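Local coordinates for protein putative hyaluronoglucosaminidase (Clostridium perfringens, PDB 6PWI) that probably hydrolyses glycosidic bonds of N-acetylhexosamines as a family 84 glycoside hydrolase, the deposited piece including the (beta/alpha)8-barrel domain of a longer, probably secreted and cell-wall-anchored protein, at residues E194-L199 and Y211-K216. Residues are numbered along the deposited sequence; the frame is centred on the assembly and turned at random.
Sequences ENRKDL and YIFAPK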
loop_
_atom_site.group_PDB
_atom_site.type_symbol
_atom_site.label_atom_id
_atom_site.label_comp_id
_atom_site.label_asym_id
_atom_site.label_seq_id
_atom_site.Cartn_x
_atom_site.Cartn_y
_atom_site.Cartn_z
ATOM N N GLU A 194 -15.761 -2.174 6.494
ATOM C CA GLU A 194 -15.150 -1.135 7.308
ATOM C C GLU A 194 -13.684 -0.942 6.899
ATOM O O GLU A 194 -13.242 0.194 6.710
ATOM C CB GLU A 194 -15.301 -1.481 8.794
ATOM C CG GLU A 194 -15.048 -0.315 9.747
ATOM C CD GLU A 194 -15.253 -0.596 11.237
ATOM O OE1 GLU A 194 -15.426 -1.782 11.607
ATOM O OE2 GLU A 194 -15.241 0.375 12.037
ATOM N N ASN A 195 -12.944 -2.059 6.752
ATOM C CA ASN A 195 -11.508 -2.034 6.509
ATOM C C ASN A 195 -11.196 -1.635 5.067
ATOM O O ASN A 195 -10.221 -0.923 4.830
ATOM C CB ASN A 195 -10.813 -3.347 6.886
ATOM C CG ASN A 195 -10.361 -3.409 8.334
ATOM O OD1 ASN A 195 -9.809 -2.446 8.871
ATOM N ND2 ASN A 195 -10.578 -4.549 8.972
ATOM N N ARG A 196 -12.011 -2.100 4.108
ATOM C CA ARG A 196 -11.822 -1.706 2.721
ATOM C C ARG A 196 -11.921 -0.187 2.588
ATOM O O ARG A 196 -11.125 0.425 1.880
ATOM C CB ARG A 196 -12.814 -2.412 1.798
ATOM C CG ARG A 196 -12.456 -3.860 1.509
ATOM C CD ARG A 196 -13.710 -4.625 1.138
ATOM N NE ARG A 196 -13.443 -5.982 0.693
ATOM C CZ ARG A 196 -14.351 -6.947 0.691
ATOM N NH1 ARG A 196 -15.576 -6.695 1.117
ATOM N NH2 ARG A 196 -14.035 -8.155 0.266
ATOM N N LYS A 197 -12.896 0.412 3.280
ATOM C CA LYS A 197 -13.086 1.851 3.230
ATOM C C LYS A 197 -11.884 2.551 3.861
ATOM O O LYS A 197 -11.441 3.581 3.366
ATOM C CB LYS A 197 -14.393 2.243 3.923
ATOM C CG LYS A 197 -15.645 1.814 3.177
ATOM C CD LYS A 197 -16.914 2.144 3.908
ATOM C CE LYS A 197 -18.087 1.345 3.383
ATOM N NZ LYS A 197 -19.251 1.461 4.292
ATOM N N ASP A 198 -11.360 1.963 4.943
ATOM C CA ASP A 198 -10.285 2.564 5.711
ATOM C C ASP A 198 -8.983 2.548 4.917
ATOM O O ASP A 198 -8.196 3.484 5.037
ATOM C CB ASP A 198 -10.103 1.872 7.062
ATOM C CG ASP A 198 -9.419 2.756 8.089
ATOM O OD1 ASP A 198 -9.865 3.907 8.255
ATOM O OD2 ASP A 198 -8.442 2.287 8.713
ATOM N N LEU A 199 -8.754 1.480 4.134
ATOM C CA LEU A 199 -7.559 1.380 3.308
ATOM C C LEU A 199 -7.650 2.380 2.161
ATOM O O LEU A 199 -6.667 3.046 1.841
ATOM C CB LEU A 199 -7.359 -0.049 2.789
ATOM C CG LEU A 199 -6.933 -1.100 3.820
ATOM C CD1 LEU A 199 -6.533 -2.394 3.129
ATOM C CD2 LEU A 199 -5.791 -0.610 4.690
ATOM N N TYR A 211 -8.001 0.779 -5.994
ATOM C CA TYR A 211 -8.286 -0.388 -5.175
ATOM C C TYR A 211 -8.933 -1.436 -6.070
ATOM O O TYR A 211 -10.072 -1.263 -6.488
ATOM C CB TYR A 211 -9.172 -0.041 -3.975
ATOM C CG TYR A 211 -9.837 -1.224 -3.312
ATOM C CD1 TYR A 211 -9.172 -2.433 -3.147
ATOM C CD2 TYR A 211 -11.132 -1.136 -2.822
ATOM C CE1 TYR A 211 -9.778 -3.521 -2.537
ATOM C CE2 TYR A 211 -11.757 -2.215 -2.210
ATOM C CZ TYR A 211 -11.076 -3.410 -2.063
ATOM O OH TYR A 211 -11.677 -4.472 -1.457
ATOM N N ILE A 212 -8.183 -2.494 -6.394
ATOM C CA ILE A 212 -8.733 -3.536 -7.240
ATOM C C ILE A 212 -9.428 -4.560 -6.353
ATOM O O ILE A 212 -8.796 -5.217 -5.529
ATOM C CB ILE A 212 -7.672 -4.161 -8.160
ATOM C CG1 ILE A 212 -7.054 -3.110 -9.085
ATOM C CG2 ILE A 212 -8.275 -5.314 -8.951
ATOM C CD1 ILE A 212 -5.593 -3.338 -9.358
ATOM N N PHE A 213 -10.750 -4.648 -6.535
ATOM C CA PHE A 213 -11.627 -5.523 -5.781
ATOM C C PHE A 213 -11.696 -6.880 -6.480
ATOM O O PHE A 213 -12.420 -7.032 -7.463
ATOM C CB PHE A 213 -12.999 -4.853 -5.693
ATOM C CG PHE A 213 -14.060 -5.584 -4.916
ATOM C CD1 PHE A 213 -14.140 -5.465 -3.538
ATOM C CD2 PHE A 213 -15.007 -6.357 -5.570
ATOM C CE1 PHE A 213 -15.134 -6.122 -2.828
ATOM C CE2 PHE A 213 -16.003 -7.014 -4.862
ATOM C CZ PHE A 213 -16.067 -6.890 -3.492
ATOM N N ALA A 214 -10.933 -7.856 -5.964
ATOM C CA ALA A 214 -10.898 -9.196 -6.537
ATOM C C ALA A 214 -11.001 -10.281 -5.457
ATOM O O ALA A 214 -10.296 -11.291 -5.521
ATOM C CB ALA A 214 -9.648 -9.352 -7.374
ATOM N N PRO A 215 -11.897 -10.154 -4.450
ATOM C CA PRO A 215 -11.953 -11.130 -3.359
ATOM C C PRO A 215 -12.475 -12.465 -3.880
ATOM O O PRO A 215 -13.440 -12.500 -4.639
ATOM C CB PRO A 215 -12.934 -10.516 -2.351
ATOM C CG PRO A 215 -13.801 -9.575 -3.178
ATOM C CD PRO A 215 -12.940 -9.119 -4.339
ATOM N N LYS A 216 -11.834 -13.559 -3.455
ATOM C CA LYS A 216 -11.998 -14.852 -4.106
ATOM C C LYS A 216 -13.329 -15.508 -3.744
ATOM O O LYS A 216 -13.739 -16.454 -4.408
ATOM C CB LYS A 216 -10.800 -15.761 -3.820
ATOM C CG LYS A 216 -9.563 -15.428 -4.636
ATOM C CD LYS A 216 -8.297 -16.005 -4.077
ATOM C CE LYS A 216 -7.066 -15.353 -4.674
ATOM N NZ LYS A 216 -6.984 -15.571 -6.137
#
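The first beta-alpha-beta crossover of a (beta/alpha)8 barrel brings Arg196, on helix 193-204, against Tyr211 and Phe213 of strand 210-213 and Pro215 in the loop that follows. It is a worked example of how a single long side chain can join a barrel helix to the strand it precedes. Within residues 194-199, Arg196 makes all the contacts with residues 211-216: CG lies anti to the carbonyl carbon (chi1 -77°), and from there to NE the chain runs extended, carrying the guanidinium past the tyrosine hydroxyl to the phenylalanine and proline. Its aliphatic part meets the end of Tyr211, with CG closest to OH, and NE lies 3.2 Å from that same OH. Farther out, CE1 of Phe213 sits over the centre of one guanidinium face, 3.7 Å from Arg196 CZ. The two planes are 63° apart, which makes this a steep approach and not a flat stack. At the far end NH2 lies 3.7 Å from Pro215 CB and equally near its CG. Residues 211-216 are themselves layered, since Pro215 CD rests over the centre of a face of the Phe213 ring, 3.6 Å above it. All four residues are buried, and the charge among them is answered by Glu184, at the end of strand 179-184: its OE1 is shared by Tyr211 OH, in a hydrogen bond, and Arg196 NE, in a salt bridge, and so holds the two side chains together from the neighbouring strand. Asn193 OD1, just before residues 194-199, takes a hydrogen bond from NH1 and helps to fix the guanidinium. Around this contact, strand 210-213 is hydrogen-bonded between strands 179-184 and 250-255 of the barrel, while Met240 of helix 231-247 also packs against Arg196.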